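Putative NADH-depentdent flavin oxidoreductase (Cupriavidus metallidurans, PDB 5OCS) is an ene-reductase of the Old Yellow Enzyme family, an FMN-dependent TIM-barrel flavoprotein that probably oxidises NADPH and passes the electrons on to a second substrate. Local coordinates at residues D36-H41 and I54-A59; D158-A163 and D216-A221; T197-G202 and R207-L212. One frame throughout, in Å; residues are numbered along the deposited sequence. Where two conformers were deposited one is given.

Contact 1 (D36-H41 and I54-A59)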
ATOM      1  N   ASP D  36      -8.673  10.737   0.320  1.00 12.15           N
ATOM      2  CA  ASP D  36      -7.322  10.279   0.600  1.00 12.40           C
ATOM      3  C   ASP D  36      -7.239   8.756   0.624  1.00 11.58           C
ATOM      4  O   ASP D  36      -6.208   8.185   0.253  1.00 11.86           O
ATOM      5  CB  ASP D  36      -6.750  10.881   1.899  1.00 13.59           C
ATOM      6  CG  ASP D  36      -7.626  10.660   3.181  1.00 17.11           C
ATOM      7  OD1 ASP D  36      -8.654   9.891   3.213  1.00 17.42           O
ATOM      8  OD2 ASP D  36      -7.268  11.296   4.242  1.00 18.73           O
ATOM      9  N   TRP D  37      -8.330   8.097   0.998  1.00 11.04           N
ATOM     10  CA  TRP D  37      -8.348   6.630   0.977  1.00 10.25           C
ATOM     11  C   TRP D  37      -8.011   6.106  -0.418  1.00 10.14           C
ATOM     12  O   TRP D  37      -7.254   5.131  -0.551  1.00  9.94           O
ATOM     13  CB  TRP D  37      -9.713   6.081   1.393  1.00 10.10           C
ATOM     14  CG  TRP D  37      -9.745   4.584   1.265  1.00  9.79           C
ATOM     15  CD1 TRP D  37     -10.323   3.857   0.271  1.00  9.89           C
ATOM     16  CD2 TRP D  37      -9.035   3.660   2.071  1.00  9.59           C
ATOM     17  NE1 TRP D  37     -10.070   2.533   0.450  1.00  9.79           N
ATOM     18  CE2 TRP D  37      -9.272   2.381   1.548  1.00  9.71           C
ATOM     19  CE3 TRP D  37      -8.245   3.781   3.207  1.00  9.69           C
ATOM     20  CZ2 TRP D  37      -8.758   1.254   2.119  1.00  9.75           C
ATOM     21  CZ3 TRP D  37      -7.753   2.635   3.791  1.00  9.61           C
ATOM     22  CH2 TRP D  37      -7.999   1.394   3.246  1.00  9.75           C
ATOM     23  N   HIS D  38      -8.606   6.695  -1.454  1.00  9.88           N
ATOM     24  CA  HIS D  38      -8.395   6.211  -2.807  1.00  9.64           C
ATOM     25  C   HIS D  38      -6.965   6.377  -3.244  1.00  9.73           C
ATOM     26  O   HIS D  38      -6.433   5.511  -3.938  1.00  9.46           O
ATOM     27  CB  HIS D  38      -9.323   6.852  -3.816  1.00  9.32           C
ATOM     28  CG  HIS D  38     -10.744   6.475  -3.602  1.00  9.37           C
ATOM     29  ND1 HIS D  38     -11.568   7.175  -2.769  1.00  9.21           N
ATOM     30  CD2 HIS D  38     -11.465   5.429  -4.050  1.00  9.73           C
ATOM     31  CE1 HIS D  38     -12.750   6.584  -2.715  1.00  9.50           C
ATOM     32  NE2 HIS D  38     -12.716   5.535  -3.513  1.00 10.16           N
ATOM     33  N   MET D  39      -6.325   7.463  -2.848  1.00  9.93           N
ATOM     34  CA  MET D  39      -4.880   7.625  -3.054  0.50 10.23           C
ATOM     35  C   MET D  39      -4.078   6.456  -2.471  1.00 10.14           C
ATOM     36  O   MET D  39      -3.234   5.844  -3.132  1.00  9.90           O
ATOM     37  CB  MET D  39      -4.422   8.951  -2.401  0.50 10.40           C
ATOM     38  CG  MET D  39      -2.937   9.244  -2.529  0.50 10.92           C
ATOM     39  SD  MET D  39      -2.454   9.543  -4.235  0.50 11.37           S
ATOM     40  CE  MET D  39      -3.156  11.181  -4.493  0.50 11.17           C
ATOM     41  N   ILE D  40      -4.319   6.176  -1.203  1.00  9.68           N
ATOM     42  CA  ILE D  40      -3.595   5.095  -0.486  1.00  9.88           C
ATOM     43  C   ILE D  40      -3.900   3.710  -1.077  1.00  9.31           C
ATOM     44  O   ILE D  40      -2.989   2.902  -1.386  1.00  8.32           O
ATOM     45  CB  ILE D  40      -3.988   5.098   1.016  1.00 10.47           C
ATOM     46  CG1 ILE D  40      -3.575   6.443   1.641  1.00 10.93           C
ATOM     47  CG2 ILE D  40      -3.345   3.909   1.727  1.00 10.70           C
ATOM     48  CD1 ILE D  40      -4.068   6.744   3.051  1.00 10.97           C
ATOM     49  N   HIS D  41      -5.168   3.470  -1.333  1.00  8.71           N
ATOM     50  CA  HIS D  41      -5.622   2.165  -1.846  1.00  8.53           C
ATOM     51  C   HIS D  41      -5.256   1.898  -3.279  1.00  8.66           C
ATOM     52  O   HIS D  41      -4.647   0.858  -3.604  1.00  8.63           O
ATOM     53  CB  HIS D  41      -7.133   2.081  -1.642  1.00  9.14           C
ATOM     54  CG  HIS D  41      -7.756   0.875  -2.258  1.00  9.31           C
ATOM     55  ND1 HIS D  41      -7.511  -0.402  -1.809  1.00  9.86           N
ATOM     56  CD2 HIS D  41      -8.576   0.757  -3.324  1.00 10.22           C
ATOM     57  CE1 HIS D  41      -8.194  -1.253  -2.547  1.00  9.91           C
ATOM     58  NE2 HIS D  41      -8.820  -0.579  -3.491  1.00 10.03           N
ATOM     59  N   ILE D  54      -8.479  -2.363 -12.360  1.00  8.25           N
ATOM     60  CA  ILE D  54      -9.808  -1.917 -12.701  1.00  8.31           C
ATOM     61  C   ILE D  54     -10.347  -1.215 -11.481  1.00  8.25           C
ATOM     62  O   ILE D  54     -10.559  -1.883 -10.460  1.00  8.52           O
ATOM     63  CB  ILE D  54     -10.762  -3.085 -13.049  1.00  8.48           C
ATOM     64  CG1 ILE D  54     -10.120  -4.009 -14.084  1.00  8.35           C
ATOM     65  CG2 ILE D  54     -12.080  -2.527 -13.583  1.00  8.96           C
ATOM     66  CD1 ILE D  54     -10.934  -5.248 -14.446  1.00  8.85           C
ATOM     67  N   ILE D  55     -10.552   0.105 -11.602  1.00  8.34           N
ATOM     68  CA  ILE D  55     -11.081   0.913 -10.535  1.00  8.44           C
ATOM     69  C   ILE D  55     -12.517   0.453 -10.224  1.00  8.68           C
ATOM     70  O   ILE D  55     -13.246   0.044 -11.143  1.00  8.88           O
ATOM     71  CB  ILE D  55     -11.005   2.426 -10.879  1.00  8.81           C
ATOM     72  CG1 ILE D  55      -9.542   2.915 -10.859  1.00  8.84           C
ATOM     73  CG2 ILE D  55     -11.799   3.292  -9.897  1.00  9.37           C
ATOM     74  CD1 ILE D  55      -9.304   4.204 -11.614  1.00  9.11           C
ATOM     75  N   GLU D  56     -12.890   0.544  -8.947  1.00  8.52           N
ATOM     76  CA  GLU D  56     -14.180   0.137  -8.450  1.00  8.30           C
ATOM     77  C   GLU D  56     -15.365   0.717  -9.230  1.00  8.05           C
ATOM     78  O   GLU D  56     -15.261   1.743  -9.903  1.00  8.29           O
ATOM     79  CB  GLU D  56     -14.359   0.582  -6.998  1.00  8.36           C
ATOM     80  CG  GLU D  56     -14.478   2.077  -6.805  1.00  9.03           C
ATOM     81  CD  GLU D  56     -14.334   2.481  -5.343  1.00  9.31           C
ATOM     82  OE1 GLU D  56     -15.333   2.391  -4.586  1.00  9.52           O
ATOM     83  OE2 GLU D  56     -13.218   2.885  -4.965  1.00  9.63           O
ATOM     84  N   ALA D  57     -16.507   0.094  -9.025  1.00  7.93           N
ATOM     85  CA  ALA D  57     -17.770   0.575  -9.571  1.00  8.32           C
ATOM     86  C   ALA D  57     -17.940   2.068  -9.367  1.00  8.27           C
ATOM     87  O   ALA D  57     -18.045   2.580  -8.217  1.00  9.72           O
ATOM     88  CB  ALA D  57     -18.951  -0.180  -8.937  1.00  8.13           C
ATOM     89  N   THR D  58     -17.946   2.789 -10.480  1.00  8.25           N
ATOM     90  CA  THR D  58     -18.010   4.210 -10.465  1.00  8.54           C
ATOM     91  C   THR D  58     -19.352   4.665 -11.037  1.00  8.41           C
ATOM     92  O   THR D  58     -19.654   4.414 -12.204  1.00  8.69           O
ATOM     93  CB  THR D  58     -16.829   4.764 -11.273  1.00  9.48           C
ATOM     94  OG1 THR D  58     -15.619   4.408 -10.578  1.00  9.75           O
ATOM     95  CG2 THR D  58     -16.905   6.288 -11.394  1.00  9.76           C
ATOM     96  N   ALA D  59     -20.148   5.304 -10.183  1.00  8.92           N
ATOM     97  CA  ALA D  59     -21.528   5.672 -10.500  1.00  9.77           C
ATOM     98  C   ALA D  59     -21.581   6.703 -11.614  1.00  9.76           C
ATOM     99  O   ALA D  59     -20.859   7.711 -11.593  1.00 10.20           O
ATOM    100  CB  ALA D  59     -22.230   6.195  -9.251  1.00  9.33           C
TER
HETATM  101  O   HOH W   1     -15.572   4.549  -2.892  1.00  9.70           O

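Contact 2 (D158-A163 and D216-A221)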
ATOM      1  N   ASP D 158     -27.147   8.537 -21.612  1.00 14.31           N
ATOM      2  CA  ASP D 158     -26.363   9.745 -21.732  1.00 14.75           C
ATOM      3  C   ASP D 158     -25.392   9.887 -20.558  1.00 13.45           C
ATOM      4  O   ASP D 158     -24.320  10.440 -20.745  1.00 12.53           O
ATOM      5  CB  ASP D 158     -27.244  10.970 -21.819  1.00 16.37           C
ATOM      6  CG  ASP D 158     -28.021  11.039 -23.109  1.00 16.57           C
ATOM      7  OD1 ASP D 158     -27.681  10.351 -24.120  1.00 18.51           O
ATOM      8  OD2 ASP D 158     -28.998  11.768 -23.074  1.00 17.11           O
ATOM      9  N   ASP D 159     -25.785   9.417 -19.375  1.00 12.70           N
ATOM     10  CA  ASP D 159     -24.929   9.479 -18.167  1.00 13.10           C
ATOM     11  C   ASP D 159     -23.715   8.538 -18.330  1.00 12.72           C
ATOM     12  O   ASP D 159     -22.581   8.910 -17.983  1.00 13.10           O
ATOM     13  CB  ASP D 159     -25.699   9.120 -16.897  1.00 12.95           C
ATOM     14  CG  ASP D 159     -26.716  10.166 -16.496  1.00 14.00           C
ATOM     15  OD1 ASP D 159     -26.673  11.316 -17.018  1.00 13.69           O
ATOM     16  OD2 ASP D 159     -27.543   9.855 -15.623  1.00 13.49           O
ATOM     17  N   PHE D 160     -23.941   7.345 -18.870  1.00 12.48           N
ATOM     18  CA  PHE D 160     -22.836   6.451 -19.200  1.00 12.21           C
ATOM     19  C   PHE D 160     -21.849   7.104 -20.185  1.00 12.44           C
ATOM     20  O   PHE D 160     -20.631   7.011 -20.026  1.00 12.75           O
ATOM     21  CB  PHE D 160     -23.322   5.114 -19.727  1.00 11.49           C
ATOM     22  CG  PHE D 160     -23.519   4.071 -18.656  1.00 11.47           C
ATOM     23  CD1 PHE D 160     -22.460   3.247 -18.270  1.00 10.79           C
ATOM     24  CD2 PHE D 160     -24.773   3.899 -18.020  1.00 10.84           C
ATOM     25  CE1 PHE D 160     -22.620   2.277 -17.268  1.00 10.79           C
ATOM     26  CE2 PHE D 160     -24.945   2.914 -17.041  1.00 10.84           C
ATOM     27  CZ  PHE D 160     -23.859   2.117 -16.645  1.00 10.80           C
ATOM     28  N   VAL D 161     -22.403   7.719 -21.210  1.00 12.30           N
ATOM     29  CA  VAL D 161     -21.632   8.483 -22.172  1.00 13.03           C
ATOM     30  C   VAL D 161     -20.859   9.613 -21.522  1.00 11.85           C
ATOM     31  O   VAL D 161     -19.663   9.750 -21.801  1.00 12.04           O
ATOM     32  CB  VAL D 161     -22.519   9.028 -23.315  1.00 13.78           C
ATOM     33  CG1 VAL D 161     -21.717   9.995 -24.204  1.00 13.35           C
ATOM     34  CG2 VAL D 161     -23.055   7.862 -24.145  1.00 14.35           C
ATOM     35  N   ALA D 162     -21.506  10.407 -20.679  1.00 11.89           N
ATOM     36  CA  ALA D 162     -20.838  11.545 -20.055  1.00 12.16           C
ATOM     37  C   ALA D 162     -19.677  11.048 -19.205  1.00 11.54           C
ATOM     38  O   ALA D 162     -18.565  11.591 -19.265  1.00 11.73           O
ATOM     39  CB  ALA D 162     -21.781  12.423 -19.257  1.00 12.39           C
ATOM     40  N   ALA D 163     -19.925  10.009 -18.433  1.00 11.14           N
ATOM     41  CA  ALA D 163     -18.886   9.437 -17.550  1.00 11.08           C
ATOM     42  C   ALA D 163     -17.751   8.816 -18.362  1.00 10.30           C
ATOM     43  O   ALA D 163     -16.589   8.946 -17.981  1.00 10.35           O
ATOM     44  CB  ALA D 163     -19.496   8.416 -16.594  1.00 10.73           C
ATOM     45  N   ASP D 216     -22.969   0.080 -26.543  1.00 13.07           N
ATOM     46  CA  ASP D 216     -22.729   0.796 -27.824  1.00 14.89           C
ATOM     47  C   ASP D 216     -22.474   2.257 -27.639  1.00 14.62           C
ATOM     48  O   ASP D 216     -21.576   2.806 -28.268  1.00 16.17           O
ATOM     49  CB  ASP D 216     -23.924   0.623 -28.799  1.00 16.37           C
ATOM     50  CG  ASP D 216     -23.996  -0.782 -29.382  1.00 17.88           C
ATOM     51  OD1 ASP D 216     -22.977  -1.512 -29.345  1.00 19.02           O
ATOM     52  OD2 ASP D 216     -25.084  -1.143 -29.908  1.00 19.84           O
ATOM     53  N   ALA D 217     -23.232   2.893 -26.762  1.00 14.63           N
ATOM     54  CA  ALA D 217     -23.050   4.300 -26.524  1.00 14.65           C
ATOM     55  C   ALA D 217     -21.702   4.628 -25.904  1.00 14.66           C
ATOM     56  O   ALA D 217     -21.064   5.620 -26.291  1.00 15.12           O
ATOM     57  CB  ALA D 217     -24.172   4.843 -25.678  1.00 15.05           C
ATOM     58  N   VAL D 218     -21.267   3.787 -24.963  1.00 13.65           N
ATOM     59  CA  VAL D 218     -19.946   3.916 -24.355  1.00 12.63           C
ATOM     60  C   VAL D 218     -18.837   3.693 -25.373  1.00 12.87           C
ATOM     61  O   VAL D 218     -17.849   4.449 -25.420  1.00 13.57           O
ATOM     62  CB  VAL D 218     -19.793   2.951 -23.164  1.00 12.44           C
ATOM     63  CG1 VAL D 218     -18.325   2.844 -22.734  1.00 12.09           C
ATOM     64  CG2 VAL D 218     -20.677   3.428 -21.998  1.00 11.66           C
ATOM     65  N   ARG D 219     -18.986   2.680 -26.200  1.00 13.04           N
ATOM     66  CA  ARG D 219     -17.969   2.348 -27.184  1.00 14.36           C
ATOM     67  C   ARG D 219     -17.845   3.485 -28.218  1.00 15.77           C
ATOM     68  O   ARG D 219     -16.752   3.773 -28.701  1.00 14.87           O
ATOM     69  CB  ARG D 219     -18.330   1.029 -27.861  1.00 14.43           C
ATOM     70  CG  ARG D 219     -17.451   0.517 -28.994  1.00 14.03           C
ATOM     71  CD  ARG D 219     -16.004   0.259 -28.602  1.00 14.41           C
ATOM     72  NE  ARG D 219     -15.279   1.495 -28.368  1.00 14.69           N
ATOM     73  CZ  ARG D 219     -14.009   1.572 -27.972  1.00 13.34           C
ATOM     74  NH1 ARG D 219     -13.287   0.482 -27.761  1.00 13.69           N
ATOM     75  NH2 ARG D 219     -13.486   2.775 -27.745  1.00 13.57           N
ATOM     76  N   GLU D 220     -18.971   4.079 -28.575  1.00 16.21           N
ATOM     77  CA  GLU D 220     -18.963   5.206 -29.505  1.00 18.07           C
ATOM     78  C   GLU D 220     -18.275   6.425 -28.895  1.00 17.95           C
ATOM     79  O   GLU D 220     -17.513   7.122 -29.589  1.00 17.62           O
ATOM     80  CB  GLU D 220     -20.375   5.562 -29.926  1.00 20.47           C
ATOM     81  CG  GLU D 220     -20.430   6.494 -31.141  1.00 24.73           C
ATOM     82  CD  GLU D 220     -20.150   7.937 -30.837  1.00 28.95           C
ATOM     83  OE1 GLU D 220     -20.453   8.389 -29.702  1.00 34.54           O
ATOM     84  OE2 GLU D 220     -19.625   8.632 -31.752  1.00 32.07           O
ATOM     85  N   ALA D 221     -18.532   6.689 -27.616  1.00 16.59           N
ATOM     86  CA  ALA D 221     -18.025   7.884 -26.979  1.00 15.44           C
ATOM     87  C   ALA D 221     -16.538   7.799 -26.595  1.00 15.01           C
ATOM     88  O   ALA D 221     -15.862   8.827 -26.555  1.00 15.29           O
ATOM     89  CB  ALA D 221     -18.853   8.234 -25.777  1.00 15.85           C
TER

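Contact 3 (T197-G202 and R207-L212)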
ATOM      1  N   THR D 197     -43.070  -5.152 -20.762  1.00 17.98           N
ATOM      2  CA  THR D 197     -43.780  -5.688 -21.902  1.00 19.19           C
ATOM      3  C   THR D 197     -43.500  -4.958 -23.208  1.00 21.46           C
ATOM      4  O   THR D 197     -44.095  -5.319 -24.227  1.00 21.88           O
ATOM      5  CB  THR D 197     -45.304  -5.681 -21.633  1.00 20.12           C
ATOM      6  OG1 THR D 197     -45.727  -4.368 -21.228  1.00 21.42           O
ATOM      7  CG2 THR D 197     -45.651  -6.726 -20.544  1.00 20.86           C
ATOM      8  N   ASP D 198     -42.609  -3.958 -23.189  1.00 19.79           N
ATOM      9  CA  ASP D 198     -42.215  -3.247 -24.398  1.00 20.02           C
ATOM     10  C   ASP D 198     -41.013  -3.966 -25.008  1.00 19.07           C
ATOM     11  O   ASP D 198     -40.739  -5.102 -24.603  1.00 18.85           O
ATOM     12  CB  ASP D 198     -41.988  -1.759 -24.086  1.00 21.43           C
ATOM     13  CG  ASP D 198     -40.771  -1.509 -23.171  1.00 23.13           C
ATOM     14  OD1 ASP D 198     -40.107  -2.474 -22.705  1.00 21.62           O
ATOM     15  OD2 ASP D 198     -40.537  -0.333 -22.867  1.00 23.21           O
ATOM     16  N   GLU D 199     -40.276  -3.308 -25.925  1.00 18.61           N
ATOM     17  CA  GLU D 199     -39.170  -3.923 -26.670  1.00 19.94           C
ATOM     18  C   GLU D 199     -37.931  -4.217 -25.796  1.00 18.50           C
ATOM     19  O   GLU D 199     -36.934  -4.736 -26.294  1.00 17.86           O
ATOM     20  CB  GLU D 199     -38.781  -3.067 -27.916  1.00 21.77           C
ATOM     21  CG  GLU D 199     -38.191  -1.663 -27.717  1.00 23.15           C
ATOM     22  CD  GLU D 199     -39.199  -0.543 -27.423  1.00 26.10           C
ATOM     23  OE1 GLU D 199     -40.364  -0.821 -27.000  1.00 25.74           O
ATOM     24  OE2 GLU D 199     -38.833   0.654 -27.597  1.00 29.24           O
ATOM     25  N   TYR D 200     -38.012  -3.847 -24.514  1.00 17.37           N
ATOM     26  CA  TYR D 200     -36.917  -4.045 -23.551  1.00 17.60           C
ATOM     27  C   TYR D 200     -37.141  -5.174 -22.553  1.00 17.57           C
ATOM     28  O   TYR D 200     -36.264  -5.412 -21.745  1.00 17.59           O
ATOM     29  CB  TYR D 200     -36.598  -2.742 -22.828  1.00 17.90           C
ATOM     30  CG  TYR D 200     -35.992  -1.730 -23.754  1.00 17.51           C
ATOM     31  CD1 TYR D 200     -34.664  -1.850 -24.179  1.00 18.24           C
ATOM     32  CD2 TYR D 200     -36.750  -0.672 -24.246  1.00 19.06           C
ATOM     33  CE1 TYR D 200     -34.127  -0.924 -25.090  1.00 18.32           C
ATOM     34  CE2 TYR D 200     -36.218   0.263 -25.112  1.00 19.04           C
ATOM     35  CZ  TYR D 200     -34.913   0.123 -25.541  1.00 20.06           C
ATOM     36  OH  TYR D 200     -34.404   1.071 -26.417  1.00 20.48           O
ATOM     37  N   GLY D 201     -38.279  -5.868 -22.613  1.00 15.92           N
ATOM     38  CA  GLY D 201     -38.492  -7.083 -21.803  1.00 16.21           C
ATOM     39  C   GLY D 201     -39.078  -8.219 -22.603  1.00 16.98           C
ATOM     40  O   GLY D 201     -39.438  -8.043 -23.783  1.00 16.52           O
ATOM     41  N   GLY D 202     -39.163  -9.388 -21.975  1.00 16.86           N
ATOM     42  CA  GLY D 202     -39.670 -10.573 -22.642  1.00 16.68           C
ATOM     43  C   GLY D 202     -38.573 -11.433 -23.179  1.00 16.27           C
ATOM     44  O   GLY D 202     -37.883 -12.113 -22.421  1.00 17.08           O
ATOM     45  N   ARG D 207     -34.341  -8.337 -23.786  1.00 14.90           N
ATOM     46  CA  ARG D 207     -33.661  -8.147 -22.487  1.00 13.88           C
ATOM     47  C   ARG D 207     -32.209  -7.666 -22.649  1.00 14.05           C
ATOM     48  O   ARG D 207     -31.714  -6.915 -21.805  1.00 12.80           O
ATOM     49  CB  ARG D 207     -33.729  -9.427 -21.665  1.00 13.52           C
ATOM     50  CG  ARG D 207     -35.142  -9.653 -21.135  1.00 14.68           C
ATOM     51  CD  ARG D 207     -35.269 -10.886 -20.274  1.00 15.02           C
ATOM     52  NE  ARG D 207     -35.382 -12.105 -21.069  1.00 16.27           N
ATOM     53  CZ  ARG D 207     -34.511 -13.110 -21.100  1.00 17.00           C
ATOM     54  NH1 ARG D 207     -33.373 -13.067 -20.410  1.00 16.54           N
ATOM     55  NH2 ARG D 207     -34.773 -14.207 -21.836  1.00 16.93           N
ATOM     56  N   MET D 208     -31.552  -8.069 -23.725  1.00 14.22           N
ATOM     57  CA  MET D 208     -30.169  -7.627 -23.971  1.00 14.59           C
ATOM     58  C   MET D 208     -30.124  -6.249 -24.607  1.00 14.96           C
ATOM     59  O   MET D 208     -29.050  -5.652 -24.674  1.00 14.21           O
ATOM     60  CB  MET D 208     -29.471  -8.613 -24.895  1.00 15.52           C
ATOM     61  CG  MET D 208     -29.281  -9.995 -24.322  1.00 15.39           C
ATOM     62  SD  MET D 208     -28.233 -11.087 -25.284  1.00 18.00           S
ATOM     63  CE  MET D 208     -29.127 -11.128 -26.849  1.00 16.90           C
ATOM     64  N   ARG D 209     -31.253  -5.777 -25.129  1.00 14.54           N
ATOM     65  CA  ARG D 209     -31.306  -4.566 -25.922  1.00 15.27           C
ATOM     66  C   ARG D 209     -30.748  -3.343 -25.190  1.00 14.33           C
ATOM     67  O   ARG D 209     -29.908  -2.662 -25.738  1.00 13.53           O
ATOM     68  CB  ARG D 209     -32.750  -4.258 -26.384  1.00 16.76           C
ATOM     69  CG  ARG D 209     -32.876  -3.158 -27.462  1.00 17.48           C
ATOM     70  CD  ARG D 209     -34.323  -2.953 -27.938  1.00 19.07           C
ATOM     71  NE  ARG D 209     -34.968  -4.227 -28.275  1.00 20.30           N
ATOM     72  CZ  ARG D 209     -34.673  -4.965 -29.350  1.00 23.73           C
ATOM     73  NH1 ARG D 209     -33.767  -4.563 -30.235  1.00 26.00           N
ATOM     74  NH2 ARG D 209     -35.270  -6.138 -29.544  1.00 22.70           N
ATOM     75  N   PHE D 210     -31.226  -3.051 -23.979  1.00 13.23           N
ATOM     76  CA  PHE D 210     -30.755  -1.850 -23.283  1.00 13.22           C
ATOM     77  C   PHE D 210     -29.299  -1.977 -22.823  1.00 12.73           C
ATOM     78  O   PHE D 210     -28.502  -1.034 -23.072  1.00 11.94           O
ATOM     79  CB  PHE D 210     -31.675  -1.481 -22.133  1.00 12.98           C
ATOM     80  CG  PHE D 210     -31.279  -0.210 -21.402  1.00 14.00           C
ATOM     81  CD1 PHE D 210     -31.185   1.014 -22.083  1.00 14.50           C
ATOM     82  CD2 PHE D 210     -30.926  -0.241 -20.061  1.00 13.72           C
ATOM     83  CE1 PHE D 210     -30.835   2.184 -21.420  1.00 14.43           C
ATOM     84  CE2 PHE D 210     -30.578   0.942 -19.379  1.00 15.54           C
ATOM     85  CZ  PHE D 210     -30.532   2.151 -20.063  1.00 15.06           C
ATOM     86  N   PRO D 211     -28.908  -3.122 -22.196  1.00 12.19           N
ATOM     87  CA  PRO D 211     -27.474  -3.297 -21.921  1.00 12.09           C
ATOM     88  C   PRO D 211     -26.565  -3.104 -23.167  1.00 12.87           C
ATOM     89  O   PRO D 211     -25.499  -2.466 -23.083  1.00 12.50           O
ATOM     90  CB  PRO D 211     -27.386  -4.743 -21.417  1.00 12.64           C
ATOM     91  CG  PRO D 211     -28.691  -4.893 -20.690  1.00 12.37           C
ATOM     92  CD  PRO D 211     -29.706  -4.158 -21.506  1.00 12.98           C
ATOM     93  N   LEU D 212     -27.004  -3.637 -24.317  1.00 13.37           N
ATOM     94  CA  LEU D 212     -26.245  -3.447 -25.551  1.00 13.72           C
ATOM     95  C   LEU D 212     -26.302  -2.009 -26.064  1.00 14.48           C
ATOM     96  O   LEU D 212     -25.293  -1.547 -26.625  1.00 15.18           O
ATOM     97  CB  LEU D 212     -26.640  -4.479 -26.614  1.00 14.22           C
ATOM     98  CG  LEU D 212     -26.206  -5.894 -26.232  1.00 13.95           C
ATOM     99  CD1 LEU D 212     -26.830  -6.915 -27.171  1.00 14.85           C
ATOM    100  CD2 LEU D 212     -24.713  -6.074 -26.197  1.00 14.54           C
TER
HETATM  101  O   HOH W   2     -37.376 -15.187 -22.643  1.00 26.74           O

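Contact 1 (D36-H41 and I54-A59)
H38 and E56 make a small, buried polar contact between the first helix of the barrel, 36-46, and the second barrel strand, 52-59. The touching surface is slight, 76 Å² over both sides, and CA of H38 and CA of I55, the nearest CA pair of the two segments, are still 9.7 Å apart, so two side chains span the gap. E56 OE2 sits at the edge of the imidazole, 3.1 Å from H38 NE2, but the N-H...O angle of 122° makes this a weak hydrogen bond. Ring and carboxylate planes are turned 39° against each other, and the two side chains cross at about a right angle. A water closes the bridge, giving a hydrogen to E56 OE1 at 2.8 Å and lying in the ring plane 3.1 Å from H38 NE2. E56 OE1 also accepts from the backbone N of Q26. H38 ND1 is bonded to T35 N; this bond, with E56 and the water at NE2, helps to hold the ring's rotation. With CG of E56 between its backbone N and carbonyl carbon (chi1 69°), the chain runs extended toward the helix. D36 of that helix bonds to N91 and H92 of the second subunit. A57 next to E56 binds FMN, and the E56 side chain lies near C25 and P23 of the same site: the contact belongs to the first beta-alpha-beta unit of a TIM barrel, beside its flavin pocket.

Contact 2 (D158-A163 and D216-A221)
V161 packs against A217 and A221 where helices 150-169 and 204-221 lie side by side, its two methyls straddling one turn of the facing helix: CG2 lies 3.6 Å from CB of A217, and CG1 lies 3.7 Å from CB of A221. Its first torsion (chi1 172°) sets CG1 anti to the backbone N and CG2 beside it, spreading the branches toward successive alanines. V161 and V218 are the nearest CA pair of the two segments, 5.3 Å apart. The segment axes approach to 8.7 Å at a signed angle of -29°, a spacing consistent with the small alanines A217 and A221 on one side. This closely packed patch borders solvent, with exposed E220 nearby. The looser side is the buried one: V218 CG2 meets F160 CB at 3.9 Å and approaches CD1 of the ring obliquely at 4.1 Å, while the rest of the F160 side chain leads away from the helix. All the side-chain-to-side-chain contacts are apolar, and the segments bury 199 Å² in sum. Salt bridges join D158 to K154, D159 to K155 and D216 to R257. On the inner side, F160 packs on L101 of strand 96-102, and V218 rests on I175 and V177 of strand 175-179 and V228 of strand 228-233, so the two neighbouring helices cover the barrel strands together.

Contact 3 (T197-G202 and R207-L212)
R207 and R209 each use NE to hold a backbone carbonyl of the loop 197-202, and these two bonds are the strongest across the contact. R209 NE donates to E199 O at 2.8 Å with an N-H...O angle of 164°; R207 NE reaches G202 O at 2.8 Å with an angle of 167°. Both oxygens lie almost exactly in the guanidinium planes, whereas each donor stands off the carbonyl plane, tilted from that of E199 and above that of G202. A bend at chi3 in both arginines turns NE back to the loop. A water adds a second link at R207, accepting from NH2 and donating to G202 O. The outer nitrogens have other holds: R207 NH1 bonds to L189 O and R209 NH2 to N206 OD1.

The loop has its own turn structure. A type I turn runs from D198 to G201, and D198 OD1 accepts from the N of Y200 at 3.1 Å, an Asx turn in which the N-H comes from above the carboxylate plane. Packing follows from Y200, whose ring lies across the aliphatic part of R209: CE1 is 3.5 Å from R209 CG, and ring and guanidinium planes are 69° apart. Further along, Y200 CD1 meets F210 CB at 3.6 Å, before the F210 ring leads away toward F188. The hydroxyl of Y200 bonds to E213 of helix 204-221, about one turn beyond R209.

The loop is thus tied to the first half of helix 204-221, which it precedes. Y200 and F210 both pack on M153 and R157 of helix 150-169, while M208 and L212 face L250 of helix 244-256 and P211 rests on helix 184-189.

How the contacts relate
Contacts 2 and 3 share helix 204-221: its first half takes the polar loop 197-202, its second half packs on helix 150-169, and contact 3 is nested inside the chain loop that contact 2 closes. Contact 1 lies earlier in the chain, on the opposite side of the chain's centre from contact 3, with centres about 31 Å apart. It is the most buried, its centre about 12 Å from the chain centre and beside the FMN site, against 17 Å and 23 Å for the others. Chemistry changes with place: a weak, water-assisted histidine-glutamate pair in the interior, apolar side-chain contacts between the outer helices, and nearly straight N-H...O bonds from arginine to backbone carbonyls at the periphery, where the joined surface is largest.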